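Local atomic coordinates of 2-oxo-1,2-dihydroquinoline 8-monooxygenase, oxygenase component (Pseudomonas putida, PDB entry 1Z02), a protein that is the oxygenase component of a Rieske-type monooxygenase that probably hydroxylates 2-oxo-1,2-dihydroquinoline at carbon 8, using a [2Fe-2S] cluster and a mononuclear iron. Residues His199-Thr204 with Cys357-Asn362; Arg290-Ser295 with Leu302-Trp307; Val313-Tyr318 with Trp329-Arg334. One frame throughout, in Å; residues are numbered along the deposited sequence.

Contact 1 (His199-Thr204 with Cys357-Asn362)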
loop_
_atom_site.group_PDB
_atom_site.type_symbol
_atom_site.label_atom_id
_atom_site.label_comp_id
_atom_site.label_asym_id
_atom_site.label_seq_id
_atom_site.Cartn_x
_atom_site.Cartn_y
_atom_site.Cartn_z
ATOM N N HIS A 199 1.250 -0.814 36.205
ATOM C CA HIS A 199 1.624 -2.012 35.457
ATOM C C HIS A 199 0.720 -1.999 34.241
ATOM O O HIS A 199 -0.471 -1.710 34.356
ATOM C CB HIS A 199 1.369 -3.294 36.257
ATOM C CG HIS A 199 2.335 -3.517 37.381
ATOM N ND1 HIS A 199 3.700 -3.510 37.200
ATOM C CD2 HIS A 199 2.128 -3.760 38.696
ATOM C CE1 HIS A 199 4.295 -3.738 38.361
ATOM N NE2 HIS A 199 3.365 -3.893 39.282
ATOM N N GLY A 200 1.273 -2.293 33.073
ATOM C CA GLY A 200 0.440 -2.286 31.891
ATOM C C GLY A 200 1.183 -2.414 30.584
ATOM O O GLY A 200 2.322 -2.888 30.530
ATOM N N MET A 201 0.536 -1.968 29.515
ATOM C CA MET A 201 1.129 -2.070 28.192
ATOM C C MET A 201 0.454 -1.121 27.221
ATOM O O MET A 201 -0.607 -0.562 27.513
ATOM C CB MET A 201 0.919 -3.484 27.675
ATOM C CG MET A 201 -0.570 -3.805 27.516
ATOM S SD MET A 201 -0.892 -5.538 27.200
ATOM C CE MET A 201 -2.598 -5.564 27.194
ATOM N N HIS A 202 1.088 -0.938 26.067
ATOM C CA HIS A 202 0.511 -0.124 25.008
ATOM C C HIS A 202 0.817 -0.823 23.683
ATOM O O HIS A 202 1.927 -1.313 23.460
ATOM C CB HIS A 202 1.011 1.329 25.062
ATOM C CG HIS A 202 2.479 1.500 24.855
ATOM N ND1 HIS A 202 3.068 1.457 23.608
ATOM C CD2 HIS A 202 3.472 1.797 25.724
ATOM C CE1 HIS A 202 4.354 1.725 23.720
ATOM N NE2 HIS A 202 4.625 1.937 24.998
ATOM N N ARG A 203 -0.199 -0.921 22.835
ATOM C CA ARG A 203 -0.053 -1.590 21.551
ATOM C C ARG A 203 -0.636 -0.756 20.429
ATOM O O ARG A 203 -1.683 -0.131 20.589
ATOM C CB ARG A 203 -0.773 -2.940 21.584
ATOM C CG ARG A 203 -0.319 -3.872 22.691
ATOM C CD ARG A 203 -1.201 -5.108 22.755
ATOM N NE ARG A 203 -2.429 -4.869 23.509
ATOM C CZ ARG A 203 -3.425 -5.748 23.609
ATOM N NH1 ARG A 203 -3.367 -6.915 23.009
ATOM N NH2 ARG A 203 -4.482 -5.486 24.342
ATOM N N THR A 204 0.032 -0.766 19.282
ATOM C CA THR A 204 -0.442 -0.008 18.138
ATOM C C THR A 204 -1.750 -0.610 17.646
ATOM O O THR A 204 -1.849 -1.825 17.426
ATOM C CB THR A 204 0.587 -0.023 16.994
ATOM O OG1 THR A 204 1.843 0.457 17.483
ATOM C CG2 THR A 204 0.133 0.879 15.863
ATOM N N CYS A 357 -7.336 -10.215 32.274
ATOM C CA CYS A 357 -8.034 -8.954 32.049
ATOM C C CYS A 357 -7.517 -8.068 30.922
ATOM O O CYS A 357 -8.219 -7.858 29.932
ATOM C CB CYS A 357 -8.078 -8.158 33.348
ATOM S SG CYS A 357 -8.991 -9.012 34.657
ATOM N N LEU A 358 -6.308 -7.532 31.064
ATOM C CA LEU A 358 -5.764 -6.669 30.022
ATOM C C LEU A 358 -5.735 -7.383 28.673
ATOM O O LEU A 358 -5.880 -6.752 27.625
ATOM C CB LEU A 358 -4.363 -6.184 30.407
ATOM C CG LEU A 358 -4.293 -5.279 31.647
ATOM C CD1 LEU A 358 -2.982 -4.503 31.632
ATOM C CD2 LEU A 358 -5.469 -4.299 31.643
ATOM N N HIS A 359 -5.560 -8.700 28.702
ATOM C CA HIS A 359 -5.543 -9.502 27.478
ATOM C C HIS A 359 -6.842 -10.295 27.301
ATOM O O HIS A 359 -7.555 -10.122 26.321
ATOM C CB HIS A 359 -4.377 -10.486 27.499
ATOM C CG HIS A 359 -3.099 -9.925 26.967
ATOM N ND1 HIS A 359 -2.987 -9.414 25.695
ATOM C CD2 HIS A 359 -1.870 -9.820 27.525
ATOM C CE1 HIS A 359 -1.742 -9.017 25.489
ATOM N NE2 HIS A 359 -1.044 -9.253 26.585
ATOM N N GLY A 360 -7.140 -11.157 28.267
ATOM C CA GLY A 360 -8.329 -11.994 28.191
ATOM C C GLY A 360 -9.655 -11.289 27.989
ATOM O O GLY A 360 -10.535 -11.796 27.297
ATOM N N PHE A 361 -9.799 -10.116 28.590
ATOM C CA PHE A 361 -11.031 -9.344 28.480
ATOM C C PHE A 361 -10.970 -8.334 27.332
ATOM O O PHE A 361 -11.794 -8.369 26.415
ATOM C CB PHE A 361 -11.289 -8.597 29.801
ATOM C CG PHE A 361 -12.630 -7.930 29.875
ATOM C CD1 PHE A 361 -13.783 -8.672 30.127
ATOM C CD2 PHE A 361 -12.747 -6.558 29.678
ATOM C CE1 PHE A 361 -15.030 -8.048 30.185
ATOM C CE2 PHE A 361 -13.982 -5.928 29.732
ATOM C CZ PHE A 361 -15.127 -6.673 29.984
ATOM N N ASN A 362 -9.983 -7.442 27.384
ATOM C CA ASN A 362 -9.842 -6.383 26.381
ATOM C C ASN A 362 -9.359 -6.734 24.970
ATOM O O ASN A 362 -9.526 -5.933 24.062
ATOM C CB ASN A 362 -8.980 -5.254 26.960
ATOM C CG ASN A 362 -9.672 -4.538 28.099
ATOM O OD1 ASN A 362 -9.204 -4.532 29.237
ATOM N ND2 ASN A 362 -10.807 -3.940 27.798
#
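G200, M201 and R203 lie on strand 196-206, which passes the last part of helix 339-359, where L358 and H359 meet it. No hydrogen bond joins the two backbones. The closest pair of CA atoms, G200 CA and L358 CA, is 7.8 Å apart, so side chains fill the space between. G200 has backbone angles at which a side chain would run into the preceding carbonyl oxygen. It also leaves its CA next to L358 CD1, at 4.1 Å.

M201 does most of the reaching. Its CG stands between the backbone N and the carbonyl carbon (chi1 63°), and the rest of the chain is extended. The terminal methyl thus arrives over the centre of the imidazole of H359. This is a CH-pi contact, with M201 CE 4.0 Å from the centroid of the H359 ring. The same methyl touches L358 CB at 3.7 Å; M201 and L358 run alongside each other, pointing opposite ways. M201 SD meets the ring obliquely.

R203 bends at chi3 (-83°), and its guanidinium comes close to H359. H359 CE1 lies over one face of that group, 3.6 Å from R203 NH1. The two planes are 79° apart, so they do not stack. The guanidinium has its polar partners elsewhere: R203 NH2 forms a salt bridge with E330 and R203 NH1 one with D363.

The contact therefore joins strand 196-206, outermost of the sheet within this chain, to a segment a few residues before the iron ligand D365. The methyl and sulfur of M201 pack against H359 and L358. The positive charge of R203 is probably offset by E330 and D363, while H359 ND1 is hydrogen-bonded to D363, so one carboxylate holds both groups.

Contact 2 (Arg290-Ser295 with Leu302-Trp307)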
loop_
_atom_site.group_PDB
_atom_site.type_symbol
_atom_site.label_atom_id
_atom_site.label_comp_id
_atom_site.label_asym_id
_atom_site.label_seq_id
_atom_site.Cartn_x
_atom_site.Cartn_y
_atom_site.Cartn_z
ATOM N N ARG A 290 -19.487 -7.414 38.748
ATOM C CA ARG A 290 -18.645 -6.552 39.566
ATOM C C ARG A 290 -19.108 -5.104 39.545
ATOM O O ARG A 290 -19.656 -4.625 38.550
ATOM C CB ARG A 290 -17.215 -6.578 39.053
ATOM C CG ARG A 290 -16.265 -7.358 39.885
ATOM C CD ARG A 290 -14.859 -6.946 39.585
ATOM N NE ARG A 290 -14.414 -5.851 40.427
ATOM C CZ ARG A 290 -14.096 -5.996 41.706
ATOM N NH1 ARG A 290 -13.695 -4.982 42.413
ATOM N NH2 ARG A 290 -14.178 -7.159 42.303
ATOM N N HIS A 291 -18.864 -4.396 40.640
ATOM C CA HIS A 291 -19.223 -2.990 40.702
ATOM C C HIS A 291 -18.050 -2.210 40.122
ATOM O O HIS A 291 -16.897 -2.427 40.509
ATOM C CB HIS A 291 -19.487 -2.544 42.142
ATOM C CG HIS A 291 -20.715 -3.147 42.748
ATOM N ND1 HIS A 291 -21.900 -3.284 42.053
ATOM C CD2 HIS A 291 -20.951 -3.636 43.987
ATOM C CE1 HIS A 291 -22.808 -3.833 42.837
ATOM N NE2 HIS A 291 -22.258 -4.056 44.019
ATOM N N TYR A 292 -18.355 -1.307 39.193
ATOM C CA TYR A 292 -17.341 -0.493 38.526
ATOM C C TYR A 292 -18.017 0.733 37.921
ATOM O O TYR A 292 -19.231 0.754 37.747
ATOM C CB TYR A 292 -16.680 -1.308 37.411
ATOM C CG TYR A 292 -17.652 -1.674 36.311
ATOM C CD1 TYR A 292 -17.915 -0.792 35.258
ATOM C CD2 TYR A 292 -18.345 -2.881 36.344
ATOM C CE1 TYR A 292 -18.848 -1.111 34.271
ATOM C CE2 TYR A 292 -19.277 -3.207 35.358
ATOM C CZ TYR A 292 -19.521 -2.321 34.330
ATOM O OH TYR A 292 -20.424 -2.645 33.350
ATOM N N ARG A 293 -17.225 1.749 37.602
ATOM C CA ARG A 293 -17.759 2.968 37.008
ATOM C C ARG A 293 -16.780 3.534 35.979
ATOM O O ARG A 293 -15.576 3.586 36.214
ATOM C CB ARG A 293 -18.037 3.999 38.106
ATOM C CG ARG A 293 -18.756 5.242 37.631
ATOM C CD ARG A 293 -19.300 6.029 38.808
ATOM N NE ARG A 293 -18.246 6.548 39.671
ATOM C CZ ARG A 293 -18.472 7.235 40.787
ATOM N NH1 ARG A 293 -17.455 7.680 41.517
ATOM N NH2 ARG A 293 -19.717 7.474 41.179
ATOM N N THR A 294 -17.306 3.957 34.836
ATOM C CA THR A 294 -16.480 4.513 33.775
ATOM C C THR A 294 -16.737 5.991 33.524
ATOM O O THR A 294 -17.864 6.478 33.636
ATOM C CB THR A 294 -16.712 3.771 32.440
ATOM O OG1 THR A 294 -18.119 3.710 32.165
ATOM C CG2 THR A 294 -16.143 2.375 32.508
ATOM N N SER A 295 -15.669 6.693 33.175
ATOM C CA SER A 295 -15.738 8.112 32.865
ATOM C C SER A 295 -14.685 8.381 31.793
ATOM O O SER A 295 -13.756 7.592 31.616
ATOM C CB SER A 295 -15.451 8.953 34.117
ATOM O OG SER A 295 -14.209 8.612 34.711
ATOM N N LEU A 302 -9.806 7.085 29.503
ATOM C CA LEU A 302 -10.786 6.282 30.223
ATOM C C LEU A 302 -10.355 5.913 31.635
ATOM O O LEU A 302 -9.176 5.695 31.895
ATOM C CB LEU A 302 -11.071 4.998 29.445
ATOM C CG LEU A 302 -12.011 3.997 30.131
ATOM C CD1 LEU A 302 -13.445 4.484 29.984
ATOM C CD2 LEU A 302 -11.856 2.619 29.495
ATOM N N MET A 303 -11.322 5.887 32.548
ATOM C CA MET A 303 -11.077 5.485 33.925
ATOM C C MET A 303 -12.151 4.485 34.296
ATOM O O MET A 303 -13.339 4.764 34.143
ATOM C CB MET A 303 -11.146 6.663 34.899
ATOM C CG MET A 303 -11.194 6.202 36.364
ATOM S SD MET A 303 -10.823 7.461 37.616
ATOM C CE MET A 303 -12.287 8.501 37.512
ATOM N N VAL A 304 -11.728 3.317 34.766
ATOM C CA VAL A 304 -12.658 2.282 35.183
ATOM C C VAL A 304 -12.400 2.017 36.663
ATOM O O VAL A 304 -11.534 1.213 37.013
ATOM C CB VAL A 304 -12.442 0.969 34.410
ATOM C CG1 VAL A 304 -13.642 0.063 34.606
ATOM C CG2 VAL A 304 -12.223 1.248 32.932
ATOM N N GLU A 305 -13.148 2.710 37.521
ATOM C CA GLU A 305 -13.017 2.567 38.968
ATOM C C GLU A 305 -13.382 1.162 39.421
ATOM O O GLU A 305 -14.266 0.527 38.851
ATOM C CB GLU A 305 -13.931 3.573 39.685
ATOM C CG GLU A 305 -13.691 5.008 39.282
ATOM C CD GLU A 305 -14.739 5.955 39.818
ATOM O OE1 GLU A 305 -15.294 6.740 39.014
ATOM O OE2 GLU A 305 -15.002 5.918 41.039
ATOM N N ASN A 306 -12.689 0.685 40.450
ATOM C CA ASN A 306 -12.943 -0.630 41.024
ATOM C C ASN A 306 -12.809 -1.787 40.034
ATOM O O ASN A 306 -13.617 -2.725 40.032
ATOM C CB ASN A 306 -14.330 -0.653 41.666
ATOM C CG ASN A 306 -14.379 -1.532 42.890
ATOM O OD1 ASN A 306 -13.565 -1.382 43.807
ATOM N ND2 ASN A 306 -15.334 -2.451 42.922
ATOM N N TRP A 307 -11.774 -1.721 39.202
ATOM C CA TRP A 307 -11.516 -2.762 38.212
ATOM C C TRP A 307 -10.012 -3.024 38.105
ATOM O O TRP A 307 -9.210 -2.087 38.038
ATOM C CB TRP A 307 -12.083 -2.340 36.856
ATOM C CG TRP A 307 -11.979 -3.383 35.789
ATOM C CD1 TRP A 307 -10.915 -3.612 34.964
ATOM C CD2 TRP A 307 -12.972 -4.355 35.440
ATOM N NE1 TRP A 307 -11.182 -4.663 34.123
ATOM C CE2 TRP A 307 -12.440 -5.140 34.393
ATOM C CE3 TRP A 307 -14.261 -4.641 35.912
ATOM C CZ2 TRP A 307 -13.151 -6.192 33.807
ATOM C CZ3 TRP A 307 -14.971 -5.692 35.328
ATOM C CH2 TRP A 307 -14.412 -6.452 34.286
HETATM O O HOH W 1 -14.625 6.423 36.455
#
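L302 meets the opposite strand with its CD1 methyl, which lies 3.5 Å from the carbonyl oxygen S295 O and also touches the side chain of T294. The L302 side chain lies near the bound iron. M303 forms a hydrogen-bonded antiparallel pair with S295, through M303 N to S295 O and S295 N to M303 O. The M303 chain turns at chi3 (71°), which brings M303 CE to 3.4 Å from S295 OG. V304 faces T294 in a non-hydrogen-bonded pair. Their side chains lie side by side, with V304 CG1 4.0 Å from T294 CG2.

E305 N donates to R293 O. R293 grips the E305 carboxylate side-on in a salt bridge, one nitrogen to each oxygen. R293 NE reaches E305 OE1 at 3.0 Å, from above the carboxylate plane. R293 NH1 reaches the syn lone pair of E305 OE2 at 3.1 Å. The guanidinium and carboxylate planes stand 61° apart, so this is not a flat pairing. A water lies within bonding distance of E305 OE1, R293 O and S295 OG. R293 also donates to F180 O and P181 O, and E305 OE2 is bound by W185 NE1. A leucine in place of R293 would probably leave the carboxylate of E305 without its charge partner and the carbonyls of F180 and P181 without these donors.

N306 takes left-handed backbone angles. Its ND2 donates almost straight to H291 O at 2.9 Å, while N306 O accepts from both R290 NE and R290 NH1 on the same face of its plane. W307 turns an edge toward the face of the Y292 ring, with centroids 6.0 Å apart and planes at 79°.

The strand parts belong to the beta hairpin 293-297/301-305, flanked by loop at both segments, in the antiparallel sheet of the ring-hydroxylase domain beside the iron site.

Contact 3 (Val313-Tyr318 with Trp329-Arg334)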
loop_
_atom_site.group_PDB
_atom_site.type_symbol
_atom_site.label_atom_id
_atom_site.label_comp_id
_atom_site.label_asym_id
_atom_site.label_seq_id
_atom_site.Cartn_x
_atom_site.Cartn_y
_atom_site.Cartn_z
ATOM N N VAL A 313 -7.481 0.291 39.754
ATOM C CA VAL A 313 -8.225 1.043 38.738
ATOM C C VAL A 313 -7.565 0.896 37.366
ATOM O O VAL A 313 -6.337 0.788 37.270
ATOM C CB VAL A 313 -8.306 2.548 39.104
ATOM C CG1 VAL A 313 -6.910 3.133 39.226
ATOM C CG2 VAL A 313 -9.091 3.303 38.046
ATOM N N GLN A 314 -8.379 0.870 36.309
ATOM C CA GLN A 314 -7.851 0.748 34.955
ATOM C C GLN A 314 -8.010 2.036 34.162
ATOM O O GLN A 314 -9.093 2.626 34.121
ATOM C CB GLN A 314 -8.533 -0.393 34.190
ATOM C CG GLN A 314 -7.910 -0.635 32.805
ATOM C CD GLN A 314 -8.369 -1.936 32.156
ATOM O OE1 GLN A 314 -8.527 -2.951 32.831
ATOM N NE2 GLN A 314 -8.565 -1.914 30.843
ATOM N N TYR A 315 -6.914 2.468 33.544
ATOM C CA TYR A 315 -6.896 3.683 32.734
ATOM C C TYR A 315 -6.501 3.327 31.314
ATOM O O TYR A 315 -5.649 2.466 31.103
ATOM C CB TYR A 315 -5.871 4.686 33.275
ATOM C CG TYR A 315 -6.217 5.275 34.618
ATOM C CD1 TYR A 315 -5.439 4.995 35.742
ATOM C CD2 TYR A 315 -7.304 6.136 34.762
ATOM C CE1 TYR A 315 -5.731 5.561 36.977
ATOM C CE2 TYR A 315 -7.606 6.708 35.988
ATOM C CZ TYR A 315 -6.813 6.415 37.095
ATOM O OH TYR A 315 -7.116 6.968 38.318
ATOM N N GLU A 316 -7.116 3.991 30.341
ATOM C CA GLU A 316 -6.787 3.746 28.945
ATOM C C GLU A 316 -6.659 5.040 28.155
ATOM O O GLU A 316 -7.316 6.043 28.446
ATOM C CB GLU A 316 -7.841 2.870 28.264
ATOM C CG GLU A 316 -8.102 1.544 28.936
ATOM C CD GLU A 316 -8.937 0.621 28.073
ATOM O OE1 GLU A 316 -9.767 1.124 27.283
ATOM O OE2 GLU A 316 -8.775 -0.613 28.190
ATOM N N TRP A 317 -5.785 4.999 27.160
ATOM C CA TRP A 317 -5.550 6.118 26.260
ATOM C C TRP A 317 -5.631 5.505 24.865
ATOM O O TRP A 317 -5.392 4.312 24.698
ATOM C CB TRP A 317 -4.153 6.701 26.476
ATOM C CG TRP A 317 -4.018 7.594 27.671
ATOM C CD1 TRP A 317 -4.165 8.950 27.696
ATOM C CD2 TRP A 317 -3.685 7.199 29.012
ATOM N NE1 TRP A 317 -3.939 9.429 28.965
ATOM C CE2 TRP A 317 -3.644 8.376 29.791
ATOM C CE3 TRP A 317 -3.415 5.967 29.625
ATOM C CZ2 TRP A 317 -3.346 8.360 31.162
ATOM C CZ3 TRP A 317 -3.115 5.947 30.990
ATOM C CH2 TRP A 317 -3.083 7.140 31.742
ATOM N N TYR A 318 -5.986 6.324 23.885
ATOM C CA TYR A 318 -6.102 5.906 22.491
ATOM C C TYR A 318 -5.398 7.046 21.766
ATOM O O TYR A 318 -6.017 7.874 21.096
ATOM C CB TYR A 318 -7.583 5.804 22.101
ATOM C CG TYR A 318 -8.433 5.167 23.193
ATOM C CD1 TYR A 318 -8.915 5.921 24.257
ATOM C CD2 TYR A 318 -8.693 3.795 23.200
ATOM C CE1 TYR A 318 -9.626 5.329 25.300
ATOM C CE2 TYR A 318 -9.412 3.191 24.244
ATOM C CZ TYR A 318 -9.871 3.969 25.289
ATOM O OH TYR A 318 -10.564 3.393 26.331
ATOM N N TRP A 329 -3.254 2.310 25.109
ATOM C CA TRP A 329 -2.662 2.082 26.421
ATOM C C TRP A 329 -3.656 1.449 27.385
ATOM O O TRP A 329 -4.832 1.813 27.401
ATOM C CB TRP A 329 -2.172 3.400 27.028
ATOM C CG TRP A 329 -0.983 4.000 26.342
ATOM C CD1 TRP A 329 -0.920 4.481 25.061
ATOM C CD2 TRP A 329 0.313 4.215 26.915
ATOM N NE1 TRP A 329 0.337 4.982 24.808
ATOM C CE2 TRP A 329 1.113 4.830 25.928
ATOM C CE3 TRP A 329 0.878 3.944 28.170
ATOM C CZ2 TRP A 329 2.449 5.184 26.157
ATOM C CZ3 TRP A 329 2.204 4.294 28.398
ATOM C CH2 TRP A 329 2.973 4.907 27.395
ATOM N N GLU A 330 -3.169 0.492 28.173
ATOM C CA GLU A 330 -3.971 -0.185 29.192
ATOM C C GLU A 330 -3.110 -0.297 30.438
ATOM O O GLU A 330 -2.123 -1.021 30.426
ATOM C CB GLU A 330 -4.330 -1.611 28.788
ATOM C CG GLU A 330 -5.201 -1.773 27.590
ATOM C CD GLU A 330 -5.404 -3.228 27.276
ATOM O OE1 GLU A 330 -6.078 -3.924 28.066
ATOM O OE2 GLU A 330 -4.867 -3.685 26.251
ATOM N N ILE A 331 -3.456 0.418 31.502
ATOM C CA ILE A 331 -2.685 0.293 32.727
ATOM C C ILE A 331 -3.581 0.074 33.935
ATOM O O ILE A 331 -4.743 0.494 33.960
ATOM C CB ILE A 331 -1.778 1.542 33.006
ATOM C CG1 ILE A 331 -2.642 2.764 33.336
ATOM C CG2 ILE A 331 -0.858 1.792 31.820
ATOM C CD1 ILE A 331 -1.871 3.942 33.862
ATOM N N LEU A 332 -3.022 -0.605 34.931
ATOM C CA LEU A 332 -3.715 -0.879 36.182
ATOM C C LEU A 332 -2.883 -0.189 37.242
ATOM O O LEU A 332 -1.660 -0.331 37.272
ATOM C CB LEU A 332 -3.782 -2.385 36.460
ATOM C CG LEU A 332 -4.658 -3.183 35.498
ATOM C CD1 LEU A 332 -4.582 -4.654 35.815
ATOM C CD2 LEU A 332 -6.086 -2.671 35.587
ATOM N N VAL A 333 -3.552 0.567 38.100
ATOM C CA VAL A 333 -2.874 1.306 39.149
ATOM C C VAL A 333 -3.368 0.879 40.524
ATOM O O VAL A 333 -4.558 0.628 40.716
ATOM C CB VAL A 333 -3.115 2.830 38.981
ATOM C CG1 VAL A 333 -2.317 3.601 40.021
ATOM C CG2 VAL A 333 -2.713 3.277 37.572
ATOM N N ARG A 334 -2.437 0.771 41.466
ATOM C CA ARG A 334 -2.761 0.420 42.846
ATOM C C ARG A 334 -1.692 1.030 43.741
ATOM O O ARG A 334 -0.501 0.887 43.474
ATOM C CB ARG A 334 -2.786 -1.094 43.056
ATOM C CG ARG A 334 -3.258 -1.470 44.455
ATOM C CD ARG A 334 -3.067 -2.935 44.797
ATOM N NE ARG A 334 -3.564 -3.210 46.146
ATOM C CZ ARG A 334 -4.648 -3.936 46.410
ATOM N NH1 ARG A 334 -5.029 -4.131 47.665
ATOM N NH2 ARG A 334 -5.346 -4.478 45.422
#
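With chi1 at 68° and an extended chi2, I331 sends CD1 to the edge of the W317 ring, 3.7 Å from W317 CZ3. I331 CG1 also packs on Y315 CB. On this face V333 CG2 meets the Y315 ring at its edge, 3.7 Å from Y315 CD1, and W329 CB lies 3.9 Å from W317 CE3.

The strands form the antiparallel beta hairpin 313-320/325-335 of the sheet in the iron-binding domain. V313 with V333, Y315 with I331 and W317 with W329 are hydrogen-bonded pairs; the W317 N to W329 O bond is weak.

The other face carries Q314, E316, E330 and L332. L332 CD2 touches Q314 CB at 3.6 Å. E316 OE2 lies 4.3 Å from E330 OE1, which would be repulsive if both are ionised. The salt bridge of E330 OE2 with R203 would probably ease this. E316 is held by hydrogen bonds: Y318 OH meets the anti lone pair of E316 OE1 at 2.6 Å, and Q314 NE2 makes a bent bond to E316 OE2 from above the carboxylate plane. Y328 OH also bonds E316 OE2, and Q314 NE2 also bonds N362 OD1.

How the contacts relate
Past the ligands of the [2Fe-2S] cluster, strand 196-206 supplies the first half of contact 1. Contact 1 closes only at 357-362, in and just after helix 339-359, and contacts 2 and 3 both fall within its long loop. They follow in series: contact 2 closes hairpin 293-297/301-305, then contact 3 closes hairpin 313-320/325-335. No contacts cross. Backbone bonds L302 N to E316 O and V304 N to Q314 O join the hairpins, and L332 N to H199 O brings in strand 196-206, giving one continuous sheet. A salt bridge also ties contact 1 to contact 3. F361 touches W307, tying 357-362 to contact 2.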